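Local structure of probable Brix domain-containing ribosomal biogenesis protein (Methanothermobacter thermautotrophicus, 1W94) at residues L3-R8 against I30-M35; E102-L107 against R150-G155; D119-R124 against W131-M136. The protein probably takes part in ribosome biogenesis, as an archaeal Imp4/Brix-domain protein, and probably binds rRNA. All coordinates share one frame; numbering follows the deposited sequence.

Contact 1 (L3-R8 against I30-M35)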
ATOM      1  N   LEU A   3      -7.685   7.661  -2.243  1.00 31.56           N
ATOM      2  CA  LEU A   3      -8.279   7.505  -0.910  1.00 30.52           C
ATOM      3  C   LEU A   3      -8.056   6.055  -0.439  1.00 29.93           C
ATOM      4  O   LEU A   3      -8.311   5.108  -1.183  1.00 30.25           O
ATOM      5  CB  LEU A   3      -9.777   7.851  -0.905  1.00 30.10           C
ATOM      6  CG  LEU A   3     -10.619   7.683   0.395  1.00 31.32           C
ATOM      7  CD1 LEU A   3     -11.832   8.589   0.418  1.00 33.08           C
ATOM      8  CD2 LEU A   3     -11.112   6.274   0.540  1.00 33.77           C
ATOM      9  N   LEU A   4      -7.610   5.895   0.795  1.00 28.20           N
ATOM     10  CA  LEU A   4      -7.487   4.586   1.385  1.00 27.87           C
ATOM     11  C   LEU A   4      -8.507   4.440   2.516  1.00 27.61           C
ATOM     12  O   LEU A   4      -8.731   5.367   3.297  1.00 27.38           O
ATOM     13  CB  LEU A   4      -6.078   4.408   1.946  1.00 27.55           C
ATOM     14  CG  LEU A   4      -5.505   3.191   2.682  1.00 30.38           C
ATOM     15  CD1 LEU A   4      -6.322   2.684   3.817  1.00 34.32           C
ATOM     16  CD2 LEU A   4      -5.179   2.082   1.750  1.00 32.98           C
ATOM     17  N   THR A   5      -9.062   3.233   2.613  1.00 27.33           N
ATOM     18  CA  THR A   5      -9.933   2.812   3.697  1.00 26.62           C
ATOM     19  C   THR A   5      -9.719   1.307   3.930  1.00 27.06           C
ATOM     20  O   THR A   5      -8.892   0.667   3.261  1.00 25.25           O
ATOM     21  CB  THR A   5     -11.417   3.153   3.389  1.00 27.03           C
ATOM     22  OG1 THR A   5     -12.178   3.170   4.601  1.00 26.55           O
ATOM     23  CG2 THR A   5     -12.045   2.158   2.374  1.00 26.30           C
ATOM     24  N   THR A   6     -10.445   0.772   4.906  1.00 27.47           N
ATOM     25  CA  THR A   6     -10.390  -0.638   5.266  1.00 28.33           C
ATOM     26  C   THR A   6     -11.732  -1.310   4.970  1.00 28.13           C
ATOM     27  O   THR A   6     -12.704  -0.650   4.618  1.00 29.15           O
ATOM     28  CB  THR A   6     -10.140  -0.824   6.795  1.00 28.73           C
ATOM     29  OG1 THR A   6     -11.258  -0.298   7.543  1.00 28.74           O
ATOM     30  CG2 THR A   6      -8.841  -0.144   7.239  1.00 29.17           C
ATOM     31  N   SER A   7     -11.769  -2.628   5.119  1.00 28.30           N
ATOM     32  CA  SER A   7     -13.000  -3.379   5.211  1.00 29.28           C
ATOM     33  C   SER A   7     -13.784  -2.938   6.478  1.00 29.10           C
ATOM     34  O   SER A   7     -13.223  -2.306   7.374  1.00 28.47           O
ATOM     35  CB  SER A   7     -12.661  -4.867   5.279  1.00 29.63           C
ATOM     36  OG  SER A   7     -11.607  -5.120   6.204  1.00 30.88           O
ATOM     37  N   ARG A   8     -15.078  -3.240   6.536  1.00 30.04           N
ATOM     38  CA  ARG A   8     -15.882  -2.881   7.704  1.00 30.11           C
ATOM     39  C   ARG A   8     -15.447  -3.637   8.967  1.00 30.36           C
ATOM     40  O   ARG A   8     -15.067  -4.801   8.894  1.00 30.95           O
ATOM     41  CB  ARG A   8     -17.356  -3.102   7.415  1.00 30.21           C
ATOM     42  CG  ARG A   8     -17.943  -1.992   6.513  1.00 32.52           C
ATOM     43  CD  ARG A   8     -19.392  -2.257   6.190  1.00 34.69           C
ATOM     44  NE  ARG A   8     -19.560  -3.218   5.109  1.00 38.21           N
ATOM     45  CZ  ARG A   8     -19.909  -4.487   5.283  1.00 41.06           C
ATOM     46  NH1 ARG A   8     -20.137  -4.971   6.507  1.00 43.29           N
ATOM     47  NH2 ARG A   8     -20.029  -5.282   4.226  1.00 41.52           N
ATOM     48  N   ILE A  30      -9.784   7.520   5.294  1.00 30.98           N
ATOM     49  CA  ILE A  30     -11.085   7.677   5.974  1.00 30.59           C
ATOM     50  C   ILE A  30     -11.489   6.412   6.722  1.00 29.69           C
ATOM     51  O   ILE A  30     -11.241   5.305   6.251  1.00 28.76           O
ATOM     52  CB  ILE A  30     -12.223   8.065   4.995  1.00 31.06           C
ATOM     53  CG1 ILE A  30     -12.414   6.990   3.925  1.00 32.38           C
ATOM     54  CG2 ILE A  30     -11.950   9.459   4.375  1.00 32.44           C
ATOM     55  CD1 ILE A  30     -13.787   6.992   3.257  1.00 37.46           C
ATOM     56  N   ASN A  31     -12.144   6.579   7.872  1.00 28.67           N
ATOM     57  CA  ASN A  31     -12.674   5.427   8.590  1.00 28.17           C
ATOM     58  C   ASN A  31     -13.809   4.848   7.764  1.00 26.57           C
ATOM     59  O   ASN A  31     -14.663   5.580   7.210  1.00 25.37           O
ATOM     60  CB  ASN A  31     -13.156   5.793  10.020  1.00 28.99           C
ATOM     61  CG  ASN A  31     -11.991   6.195  10.960  1.00 31.68           C
ATOM     62  OD1 ASN A  31     -11.027   5.439  11.154  1.00 33.95           O
ATOM     63  ND2 ASN A  31     -12.102   7.375  11.567  1.00 36.97           N
ATOM     64  N   ARG A  32     -13.851   3.533   7.713  1.00 25.16           N
ATOM     65  CA  ARG A  32     -14.803   2.889   6.839  1.00 24.52           C
ATOM     66  C   ARG A  32     -16.209   3.022   7.391  1.00 23.98           C
ATOM     67  O   ARG A  32     -17.180   3.132   6.625  1.00 23.97           O
ATOM     68  CB  ARG A  32     -14.414   1.431   6.616  1.00 24.62           C
ATOM     69  CG  ARG A  32     -15.394   0.610   5.745  1.00 24.44           C
ATOM     70  CD  ARG A  32     -15.510   1.152   4.327  1.00 22.38           C
ATOM     71  NE  ARG A  32     -16.419   0.345   3.504  1.00 23.57           N
ATOM     72  CZ  ARG A  32     -16.064  -0.728   2.805  1.00 26.04           C
ATOM     73  NH1 ARG A  32     -14.794  -1.151   2.816  1.00 24.87           N
ATOM     74  NH2 ARG A  32     -16.975  -1.378   2.075  1.00 24.25           N
ATOM     75  N   GLY A  33     -16.315   3.041   8.721  1.00 23.36           N
ATOM     76  CA  GLY A  33     -17.603   2.994   9.396  1.00 23.12           C
ATOM     77  C   GLY A  33     -18.462   1.872   8.826  1.00 23.03           C
ATOM     78  O   GLY A  33     -18.031   0.719   8.758  1.00 22.39           O
ATOM     79  N   LYS A  34     -19.661   2.221   8.386  1.00 22.33           N
ATOM     80  CA  LYS A  34     -20.593   1.229   7.859  1.00 23.69           C
ATOM     81  C   LYS A  34     -20.926   1.442   6.363  1.00 24.00           C
ATOM     82  O   LYS A  34     -21.962   0.976   5.872  1.00 22.94           O
ATOM     83  CB  LYS A  34     -21.879   1.240   8.701  1.00 22.47           C
ATOM     84  CG  LYS A  34     -21.772   0.629  10.087  1.00 23.66           C
ATOM     85  CD  LYS A  34     -23.199   0.587  10.719  1.00 25.02           C
ATOM     86  CE  LYS A  34     -23.175   0.365  12.228  1.00 27.33           C
ATOM     87  NZ  LYS A  34     -22.568  -0.943  12.636  1.00 29.56           N
HETATM   88  N   MSE A  35     -20.051   2.135   5.640  1.00 24.63           N
HETATM   89  CA  MSE A  35     -20.285   2.413   4.224  1.00 29.30           C
HETATM   90  C   MSE A  35     -20.126   1.195   3.322  1.00 26.62           C
HETATM   91  O   MSE A  35     -19.261   0.355   3.540  1.00 26.19           O
HETATM   92  CB  MSE A  35     -19.303   3.485   3.724  1.00 27.58           C
HETATM   93  CG  MSE A  35     -19.403   4.781   4.513  1.00 32.32           C
HETATM   94 SE   MSE A  35     -18.086   6.036   3.798  1.00 44.34          SE
HETATM   95  CE  MSE A  35     -19.133   6.964   2.682  1.00 35.33           C
TER
HETATM   96  O   HOH W   1     -11.672   2.029   8.660  1.00 29.83           O
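Arg-32 lays its side chain alongside the backbone of Thr-6, with Arg-8 packed over it. Its CG is anti to the backbone N (chi1 177°), and the chain then bends at chi2, which brings the edge of the guanidinium to Thr-6 O. NH1 gives a hydrogen bond to Thr-6 O at 2.8 Å. The oxygen lies near the guanidinium plane, while the N-H comes in tilted from the carbonyl plane. NE bonds Met-35 O at 2.8 Å, and NH2 adds a weak bond to the same oxygen. These bonds hold the flat group from two edges. CG of Arg-8 rests over one face, offset toward the rim. The two guanidinium planes stand almost perpendicular, with Arg-8 NE 4.4 Å from Arg-32 NH2.

Residues 32-35 form a type II' beta turn, with Gly-33 at positive phi. Arg-32 thus ties this turn to the end of strand 3-6. The 30-35 segment leads from strand 28-29 to helix 37-44. Ile-30 N donates to Leu-4 O at 3.1 Å. Next to it, the Thr-5 hydroxyl donates to Ile-30 O at 2.9 Å, tilted from the carbonyl plane. Leu-3 and Ile-30 cross at about a right angle, and Leu-3 CD2 meets Ile-30 CG1 at 3.7 Å. Val-40 of helix 37-44 touches Leu-3, Thr-5 and Arg-32.

One water joins the segments further along. It donates to Thr-6 OG1 at 2.6 Å and accepts from Arg-32 N. The same hydroxyl donates to Ser-7 O. The hydroxyls of Thr-5 and Thr-6 and the guanidinium of Arg-32 thus all donate to backbone carbonyls. The two carbonyls that Arg-32 meets probably help, through their dipoles, to ease its charge, with the Arg-8 guanidinium close by.

Contact 2 (E102-L107 against R150-G155)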
ATOM      1  N   GLU A 102       6.143  -5.388 -12.197  1.00 32.12           N
ATOM      2  CA  GLU A 102       5.626  -4.126 -12.741  1.00 32.49           C
ATOM      3  C   GLU A 102       4.218  -3.775 -12.233  1.00 32.61           C
ATOM      4  O   GLU A 102       3.915  -2.606 -12.017  1.00 32.37           O
ATOM      5  CB  GLU A 102       5.622  -4.151 -14.267  1.00 33.12           C
ATOM      6  CG  GLU A 102       7.002  -4.297 -14.944  1.00 36.06           C
ATOM      7  CD  GLU A 102       7.446  -5.753 -15.189  1.00 40.11           C
ATOM      8  OE1 GLU A 102       6.780  -6.707 -14.698  1.00 40.08           O
ATOM      9  OE2 GLU A 102       8.492  -5.929 -15.879  1.00 42.80           O
ATOM     10  N   GLY A 103       3.364  -4.782 -12.036  1.00 31.95           N
ATOM     11  CA  GLY A 103       1.989  -4.540 -11.601  1.00 30.92           C
ATOM     12  C   GLY A 103       1.941  -3.917 -10.212  1.00 30.76           C
ATOM     13  O   GLY A 103       1.080  -3.081  -9.933  1.00 30.23           O
ATOM     14  N   LEU A 104       2.862  -4.309  -9.329  1.00 30.20           N
ATOM     15  CA  LEU A 104       2.954  -3.658  -8.024  1.00 29.49           C
ATOM     16  C   LEU A 104       3.096  -2.172  -8.182  1.00 29.67           C
ATOM     17  O   LEU A 104       2.361  -1.412  -7.557  1.00 30.48           O
ATOM     18  CB  LEU A 104       4.099  -4.225  -7.179  1.00 30.11           C
ATOM     19  CG  LEU A 104       3.890  -5.675  -6.783  1.00 30.91           C
ATOM     20  CD1 LEU A 104       5.150  -6.252  -6.116  1.00 30.96           C
ATOM     21  CD2 LEU A 104       2.638  -5.803  -5.859  1.00 28.26           C
ATOM     22  N   CYS A 105       4.011  -1.745  -9.047  1.00 29.13           N
ATOM     23  CA  CYS A 105       4.242  -0.340  -9.270  1.00 30.41           C
ATOM     24  C   CYS A 105       3.016   0.358  -9.895  1.00 30.32           C
ATOM     25  O   CYS A 105       2.691   1.485  -9.513  1.00 29.68           O
ATOM     26  CB  CYS A 105       5.545  -0.129 -10.087  1.00 30.91           C
ATOM     27  SG  CYS A 105       6.949  -0.865  -9.155  1.00 38.42           S
ATOM     28  N   ASN A 106       2.363  -0.303 -10.856  1.00 29.70           N
ATOM     29  CA  ASN A 106       1.206   0.271 -11.525  1.00 30.52           C
ATOM     30  C   ASN A 106       0.029   0.460 -10.578  1.00 30.60           C
ATOM     31  O   ASN A 106      -0.579   1.537 -10.557  1.00 30.92           O
ATOM     32  CB  ASN A 106       0.833  -0.564 -12.766  1.00 30.48           C
ATOM     33  CG  ASN A 106       1.821  -0.371 -13.907  1.00 33.84           C
ATOM     34  OD1 ASN A 106       2.351   0.732 -14.114  1.00 34.79           O
ATOM     35  ND2 ASN A 106       2.062  -1.431 -14.665  1.00 35.87           N
ATOM     36  N   LEU A 107      -0.251  -0.552  -9.748  1.00 29.98           N
ATOM     37  CA  LEU A 107      -1.370  -0.478  -8.810  1.00 30.00           C
ATOM     38  C   LEU A 107      -1.174   0.665  -7.813  1.00 30.99           C
ATOM     39  O   LEU A 107      -2.068   1.461  -7.580  1.00 30.50           O
ATOM     40  CB  LEU A 107      -1.513  -1.796  -8.045  1.00 29.67           C
ATOM     41  CG  LEU A 107      -2.072  -2.950  -8.893  1.00 28.61           C
ATOM     42  CD1 LEU A 107      -2.020  -4.243  -8.053  1.00 26.44           C
ATOM     43  CD2 LEU A 107      -3.481  -2.627  -9.378  1.00 21.94           C
ATOM     44  N   ARG A 150       2.500 -11.960  -1.180  1.00 27.73           N
ATOM     45  CA  ARG A 150       2.212 -13.326  -1.546  1.00 28.17           C
ATOM     46  C   ARG A 150       1.841 -13.470  -3.016  1.00 28.11           C
ATOM     47  O   ARG A 150       2.213 -14.459  -3.650  1.00 27.91           O
ATOM     48  CB  ARG A 150       1.061 -13.853  -0.676  1.00 29.41           C
ATOM     49  CG  ARG A 150       1.520 -14.347   0.717  1.00 32.46           C
ATOM     50  CD  ARG A 150       0.984 -13.440   1.826  1.00 38.37           C
ATOM     51  NE  ARG A 150      -0.429 -13.725   2.130  1.00 38.17           N
ATOM     52  N   ASP A 151       1.120 -12.495  -3.564  1.00 27.39           N
ATOM     53  CA  ASP A 151       0.635 -12.611  -4.945  1.00 28.96           C
ATOM     54  C   ASP A 151       0.063 -11.240  -5.291  1.00 28.26           C
ATOM     55  O   ASP A 151      -0.205 -10.423  -4.387  1.00 26.91           O
ATOM     56  CB  ASP A 151      -0.429 -13.738  -4.981  1.00 30.48           C
ATOM     57  CG  ASP A 151      -1.092 -13.947  -6.347  1.00 33.85           C
ATOM     58  OD1 ASP A 151      -0.593 -13.490  -7.405  1.00 36.25           O
ATOM     59  OD2 ASP A 151      -2.167 -14.611  -6.351  1.00 41.76           O
ATOM     60  N   PHE A 152      -0.110 -10.975  -6.583  1.00 27.52           N
ATOM     61  CA  PHE A 152      -0.897  -9.806  -7.008  1.00 27.38           C
ATOM     62  C   PHE A 152      -1.428 -10.057  -8.396  1.00 27.00           C
ATOM     63  O   PHE A 152      -0.817 -10.778  -9.188  1.00 26.74           O
ATOM     64  CB  PHE A 152      -0.062  -8.513  -6.993  1.00 26.85           C
ATOM     65  CG  PHE A 152       0.983  -8.446  -8.100  1.00 27.48           C
ATOM     66  CD1 PHE A 152       0.683  -7.870  -9.316  1.00 29.19           C
ATOM     67  CD2 PHE A 152       2.260  -8.988  -7.916  1.00 28.36           C
ATOM     68  CE1 PHE A 152       1.641  -7.828 -10.342  1.00 31.72           C
ATOM     69  CE2 PHE A 152       3.212  -8.957  -8.931  1.00 28.09           C
ATOM     70  CZ  PHE A 152       2.907  -8.383 -10.139  1.00 28.83           C
ATOM     71  N   ARG A 153      -2.545  -9.424  -8.698  1.00 26.94           N
ATOM     72  CA  ARG A 153      -3.185  -9.608  -9.991  1.00 27.91           C
ATOM     73  C   ARG A 153      -3.677  -8.271 -10.468  1.00 29.12           C
ATOM     74  O   ARG A 153      -4.255  -7.497  -9.700  1.00 28.35           O
ATOM     75  CB  ARG A 153      -4.404 -10.540  -9.861  1.00 27.93           C
ATOM     76  CG  ARG A 153      -4.139 -11.930  -9.291  1.00 28.02           C
ATOM     77  CD  ARG A 153      -3.168 -12.755 -10.167  1.00 29.02           C
ATOM     78  NE  ARG A 153      -2.744 -13.965  -9.445  1.00 29.63           N
ATOM     79  CZ  ARG A 153      -3.361 -15.133  -9.561  1.00 31.00           C
ATOM     80  NH1 ARG A 153      -4.390 -15.253 -10.392  1.00 29.54           N
ATOM     81  NH2 ARG A 153      -2.951 -16.182  -8.854  1.00 30.82           N
ATOM     82  N   VAL A 154      -3.480  -8.034 -11.755  1.00 29.97           N
ATOM     83  CA  VAL A 154      -3.892  -6.797 -12.400  1.00 32.30           C
ATOM     84  C   VAL A 154      -4.820  -7.148 -13.541  1.00 33.27           C
ATOM     85  O   VAL A 154      -4.473  -7.993 -14.366  1.00 32.77           O
ATOM     86  CB  VAL A 154      -2.659  -6.041 -12.975  1.00 32.18           C
ATOM     87  CG1 VAL A 154      -3.090  -4.979 -13.963  1.00 34.82           C
ATOM     88  CG2 VAL A 154      -1.831  -5.442 -11.875  1.00 29.97           C
ATOM     89  N   GLY A 155      -6.001  -6.523 -13.560  1.00 34.41           N
ATOM     90  CA  GLY A 155      -6.967  -6.687 -14.644  1.00 35.86           C
ATOM     91  C   GLY A 155      -7.686  -8.018 -14.561  1.00 37.60           C
ATOM     92  O   GLY A 155      -7.940  -8.663 -15.596  1.00 39.79           O
TER
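Phe-152 turns one ring face to Leu-104. Leu-104 CG sits 4.1 Å from the ring centroid and only 20° off the ring normal, a CH-pi contact displaced toward the rim. The methyl CD2 of Leu-104 reaches back over the root of the ring, 3.8 Å from Phe-152 CD2. The phenyl group leaves its backbone with CG between N and the carbonyl carbon (chi1 71°), which swings CE1 toward the helix. There CE1 comes within 3.5 Å of Gly-103 CA. Gly-103 has no side chain, and the ring sits in the place a CB would take, so the helix can approach closely.

The pair belongs to helix 102-108 lying on the sheet of the Brix domain, against the C-terminal strand. The axes of helix 102-107 and strand 151-154 pass 8.5 Å apart at an angle of 65°. Ile-74 and Trp-131, from the neighbouring strands, also touch Leu-104.

Nearer the C-terminus, Leu-107 and Val-154 pass alongside, pointing in opposing senses. CG2 of Val-154 meets Leu-107 CG at 3.9 Å and fits beside Gly-103 CA. With an alanine in place of Phe-152, the face that Leu-104 packs on would be lost, which would probably leave a gap beside Gly-103 CA. Asp-151 and Arg-153 point away from the helix and pair in a salt bridge, Arg-153 NE to Asp-151 OD1 at 3.0 Å.

Contact 3 (D119-R124 against W131-M136)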
ATOM      1  N   ASP A 119      13.171   8.057   0.820  1.00 30.80           N
ATOM      2  CA  ASP A 119      11.705   8.217   0.759  1.00 30.53           C
ATOM      3  C   ASP A 119      11.134   7.382  -0.382  1.00 29.41           C
ATOM      4  O   ASP A 119      10.278   7.847  -1.149  1.00 29.71           O
ATOM      5  CB  ASP A 119      11.333   9.702   0.579  1.00 30.71           C
ATOM      6  CG  ASP A 119      11.976  10.596   1.635  1.00 32.87           C
ATOM      7  OD1 ASP A 119      11.693  10.368   2.838  1.00 34.21           O
ATOM      8  OD2 ASP A 119      12.767  11.509   1.264  1.00 33.13           O
ATOM      9  N   ALA A 120      11.645   6.161  -0.513  1.00 28.45           N
ATOM     10  CA  ALA A 120      11.413   5.334  -1.711  1.00 27.68           C
ATOM     11  C   ALA A 120      11.222   3.853  -1.392  1.00 27.60           C
ATOM     12  O   ALA A 120      11.621   3.388  -0.326  1.00 28.51           O
ATOM     13  CB  ALA A 120      12.574   5.512  -2.693  1.00 26.91           C
ATOM     14  N   TRP A 121      10.596   3.117  -2.307  1.00 27.10           N
ATOM     15  CA  TRP A 121      10.445   1.687  -2.144  1.00 27.13           C
ATOM     16  C   TRP A 121      11.550   0.901  -2.840  1.00 27.88           C
ATOM     17  O   TRP A 121      12.085   1.286  -3.901  1.00 27.54           O
ATOM     18  CB  TRP A 121       9.074   1.201  -2.633  1.00 26.66           C
ATOM     19  CG  TRP A 121       7.921   1.767  -1.875  1.00 27.45           C
ATOM     20  CD1 TRP A 121       7.246   2.904  -2.165  1.00 26.38           C
ATOM     21  CD2 TRP A 121       7.312   1.225  -0.689  1.00 26.70           C
ATOM     22  NE1 TRP A 121       6.237   3.103  -1.245  1.00 27.68           N
ATOM     23  CE2 TRP A 121       6.265   2.089  -0.329  1.00 27.04           C
ATOM     24  CE3 TRP A 121       7.574   0.100   0.125  1.00 26.81           C
ATOM     25  CZ2 TRP A 121       5.454   1.865   0.795  1.00 27.58           C
ATOM     26  CZ3 TRP A 121       6.730  -0.139   1.241  1.00 26.38           C
ATOM     27  CH2 TRP A 121       5.723   0.740   1.567  1.00 26.68           C
ATOM     28  N   SER A 122      11.898  -0.211  -2.210  1.00 27.52           N
ATOM     29  CA  SER A 122      12.793  -1.177  -2.790  1.00 28.87           C
ATOM     30  C   SER A 122      11.955  -2.444  -2.975  1.00 28.76           C
ATOM     31  O   SER A 122      11.290  -2.869  -2.033  1.00 29.14           O
ATOM     32  CB  SER A 122      13.905  -1.430  -1.791  1.00 28.73           C
ATOM     33  OG  SER A 122      14.950  -2.152  -2.364  1.00 32.20           O
ATOM     34  N   ILE A 123      11.967  -3.020  -4.174  1.00 28.34           N
ATOM     35  CA  ILE A 123      11.308  -4.294  -4.461  1.00 28.34           C
ATOM     36  C   ILE A 123      12.328  -5.370  -4.703  1.00 29.01           C
ATOM     37  O   ILE A 123      13.254  -5.194  -5.511  1.00 28.75           O
ATOM     38  CB  ILE A 123      10.424  -4.208  -5.698  1.00 29.08           C
ATOM     39  CG1 ILE A 123       9.276  -3.231  -5.435  1.00 28.73           C
ATOM     40  CG2 ILE A 123       9.873  -5.622  -6.083  1.00 29.60           C
ATOM     41  CD1 ILE A 123       8.511  -2.807  -6.686  1.00 30.17           C
ATOM     42  N   ARG A 124      12.203  -6.488  -3.994  1.00 29.15           N
ATOM     43  CA  ARG A 124      13.126  -7.582  -4.239  1.00 29.76           C
ATOM     44  C   ARG A 124      12.488  -8.956  -4.098  1.00 28.93           C
ATOM     45  O   ARG A 124      11.404  -9.076  -3.550  1.00 27.19           O
ATOM     46  CB  ARG A 124      14.372  -7.449  -3.355  1.00 30.54           C
ATOM     47  CG  ARG A 124      14.293  -8.181  -2.025  1.00 34.30           C
ATOM     48  CD  ARG A 124      14.156  -7.243  -0.865  1.00 41.53           C
ATOM     49  NE  ARG A 124      14.424  -7.899   0.423  1.00 45.97           N
ATOM     50  CZ  ARG A 124      14.386  -7.276   1.599  1.00 46.40           C
ATOM     51  NH1 ARG A 124      14.105  -5.973   1.659  1.00 46.48           N
ATOM     52  NH2 ARG A 124      14.632  -7.955   2.712  1.00 46.36           N
ATOM     53  N   TRP A 131       7.485 -11.312  -3.491  1.00 26.44           N
ATOM     54  CA  TRP A 131       8.219 -10.057  -3.455  1.00 26.47           C
ATOM     55  C   TRP A 131       8.197  -9.499  -2.043  1.00 27.39           C
ATOM     56  O   TRP A 131       7.226  -9.705  -1.288  1.00 27.93           O
ATOM     57  CB  TRP A 131       7.553  -9.023  -4.390  1.00 26.40           C
ATOM     58  CG  TRP A 131       7.449  -9.506  -5.816  1.00 25.99           C
ATOM     59  CD1 TRP A 131       6.332 -10.005  -6.432  1.00 26.23           C
ATOM     60  CD2 TRP A 131       8.502  -9.558  -6.786  1.00 26.24           C
ATOM     61  NE1 TRP A 131       6.637 -10.367  -7.727  1.00 28.81           N
ATOM     62  CE2 TRP A 131       7.954 -10.098  -7.975  1.00 26.35           C
ATOM     63  CE3 TRP A 131       9.851  -9.183  -6.776  1.00 27.69           C
ATOM     64  CZ2 TRP A 131       8.712 -10.283  -9.143  1.00 26.58           C
ATOM     65  CZ3 TRP A 131      10.606  -9.350  -7.945  1.00 28.73           C
ATOM     66  CH2 TRP A 131      10.027  -9.905  -9.117  1.00 26.37           C
ATOM     67  N   VAL A 132       9.262  -8.785  -1.683  1.00 27.35           N
ATOM     68  CA  VAL A 132       9.248  -7.911  -0.509  1.00 27.65           C
ATOM     69  C   VAL A 132       9.418  -6.446  -0.970  1.00 28.28           C
ATOM     70  O   VAL A 132      10.388  -6.120  -1.704  1.00 28.02           O
ATOM     71  CB  VAL A 132      10.333  -8.309   0.530  1.00 27.95           C
ATOM     72  CG1 VAL A 132      10.401  -7.288   1.686  1.00 26.95           C
ATOM     73  CG2 VAL A 132      10.043  -9.730   1.098  1.00 27.64           C
HETATM   74  N   MSE A 133       8.476  -5.596  -0.552  1.00 27.82           N
HETATM   75  CA  MSE A 133       8.522  -4.178  -0.819  1.00 30.52           C
HETATM   76  C   MSE A 133       8.906  -3.525   0.478  1.00 28.98           C
HETATM   77  O   MSE A 133       8.155  -3.567   1.450  1.00 29.88           O
HETATM   78  CB  MSE A 133       7.170  -3.621  -1.254  1.00 29.17           C
HETATM   79  CG  MSE A 133       6.700  -4.116  -2.578  1.00 33.83           C
HETATM   80 SE   MSE A 133       5.035  -3.236  -3.045  1.00 42.16          SE
HETATM   81  CE  MSE A 133       5.673  -1.466  -3.345  1.00 36.19           C
ATOM     82  N   GLU A 134      10.084  -2.932   0.487  1.00 28.22           N
ATOM     83  CA  GLU A 134      10.616  -2.343   1.686  1.00 28.67           C
ATOM     84  C   GLU A 134      10.765  -0.832   1.531  1.00 27.77           C
ATOM     85  O   GLU A 134      11.328  -0.343   0.554  1.00 27.14           O
ATOM     86  CB  GLU A 134      11.960  -2.948   2.003  1.00 28.70           C
ATOM     87  CG  GLU A 134      12.724  -2.172   3.041  1.00 32.74           C
ATOM     88  CD  GLU A 134      13.560  -3.077   3.884  1.00 37.96           C
ATOM     89  OE1 GLU A 134      14.162  -4.009   3.306  1.00 40.06           O
ATOM     90  OE2 GLU A 134      13.595  -2.867   5.118  1.00 41.79           O
ATOM     91  N   LEU A 135      10.267  -0.118   2.522  1.00 26.52           N
ATOM     92  CA  LEU A 135      10.364   1.323   2.541  1.00 27.07           C
ATOM     93  C   LEU A 135      11.766   1.731   2.985  1.00 28.24           C
ATOM     94  O   LEU A 135      12.275   1.238   4.010  1.00 27.95           O
ATOM     95  CB  LEU A 135       9.298   1.918   3.480  1.00 26.43           C
ATOM     96  CG  LEU A 135       9.233   3.444   3.598  1.00 25.72           C
ATOM     97  CD1 LEU A 135       8.992   4.015   2.225  1.00 25.40           C
ATOM     98  CD2 LEU A 135       8.124   3.870   4.577  1.00 23.33           C
HETATM   99  N   MSE A 136      12.390   2.607   2.190  1.00 29.15           N
HETATM  100  CA  MSE A 136      13.635   3.241   2.542  1.00 29.20           C
HETATM  101  C   MSE A 136      13.286   4.633   3.038  1.00 28.58           C
HETATM  102  O   MSE A 136      12.510   5.344   2.406  1.00 26.30           O
HETATM  103  CB  MSE A 136      14.561   3.343   1.325  1.00 30.97           C
HETATM  104  CG  MSE A 136      14.914   2.008   0.650  1.00 37.79           C
HETATM  105 SE   MSE A 136      15.540   0.642   1.933  1.00 53.71          SE
HETATM  106  CE  MSE A 136      17.366   1.079   2.062  1.00 48.13           C
TER
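Strands 120-124 and 131-136 form an antiparallel beta hairpin, paired along its length. Three hydrogen-bonded pairs, Ala-120 with Met-136, Ser-122 with Glu-134 and Arg-124 with Val-132, each form both backbone bonds. Among them, Met-136 N reaches Ala-120 O at 2.7 Å. Trp-121 with Leu-135 and Ile-123 with Met-133 are the non-hydrogen-bonded pairs between. At the far end Asp-119 and Ala-120 both face Met-136, a G1 beta bulge. The carboxylate of Asp-119 turns elsewhere and accepts from Ala-88 N.

On one face of the hairpin the indole of Trp-121 lies between two neighbours. Leu-135 covers one side of the ring: its CB is 4.2 Å from the centroid of the six-membered ring in a CH-pi contact. Met-133, a selenomethionine, puts CE over the opposite side, 4.1 Å from Trp-121 CD2. Its chain bends at chi3 (69°), which turns the methyl onto the indole. Ile-123 CG1 lies alongside Met-133 CG, and Ile-123 CG2 meets Trp-131 CE3 at 3.6 Å.

The hairpin sits within the mixed sheet of the Brix domain, with strand 145-154 beside 131-136 and strand 93-94 beside 120-124. Helix 102-108 packs on the face of Ile-123 and Met-133, which touch Cys-105 and Met-108.

The reverse face carries a diagonal salt bridge. Arg-124 NH1 donates to Glu-134 OE1 at 2.6 Å. The oxygen lies near the guanidinium plane but is met on its anti side, somewhat out of the carboxylate plane, and the two flat groups are 25° apart. The Arg-124 chain bends at chi2 and runs beside Val-132. CG1 of Val-132 lies over the centre of the guanidinium face, 4.0 Å from Arg-124 CZ.

Overall arrangement
All three contacts reach the same mixed sheet. Contacts 2 and 3 are close neighbours, with centres 14 Å apart, and strands 145-154 and 131-136 lie side by side. They share packing: Cys-105 SG is 3.5 Å from Ile-123 CD1, and Phe-152 CE2 is 3.9 Å from Trp-131 NE1. Cys-105 is also joined to Cys-97 by a disulfide. Both strands of contact 3 fall between the two segments of contact 2, and contact 1 comes earlier in the chain. Its centre is 22 Å from that of contact 2 and 26 Å from that of contact 3, and contacts 1 and 3 lie on opposite sides of the chain's centre.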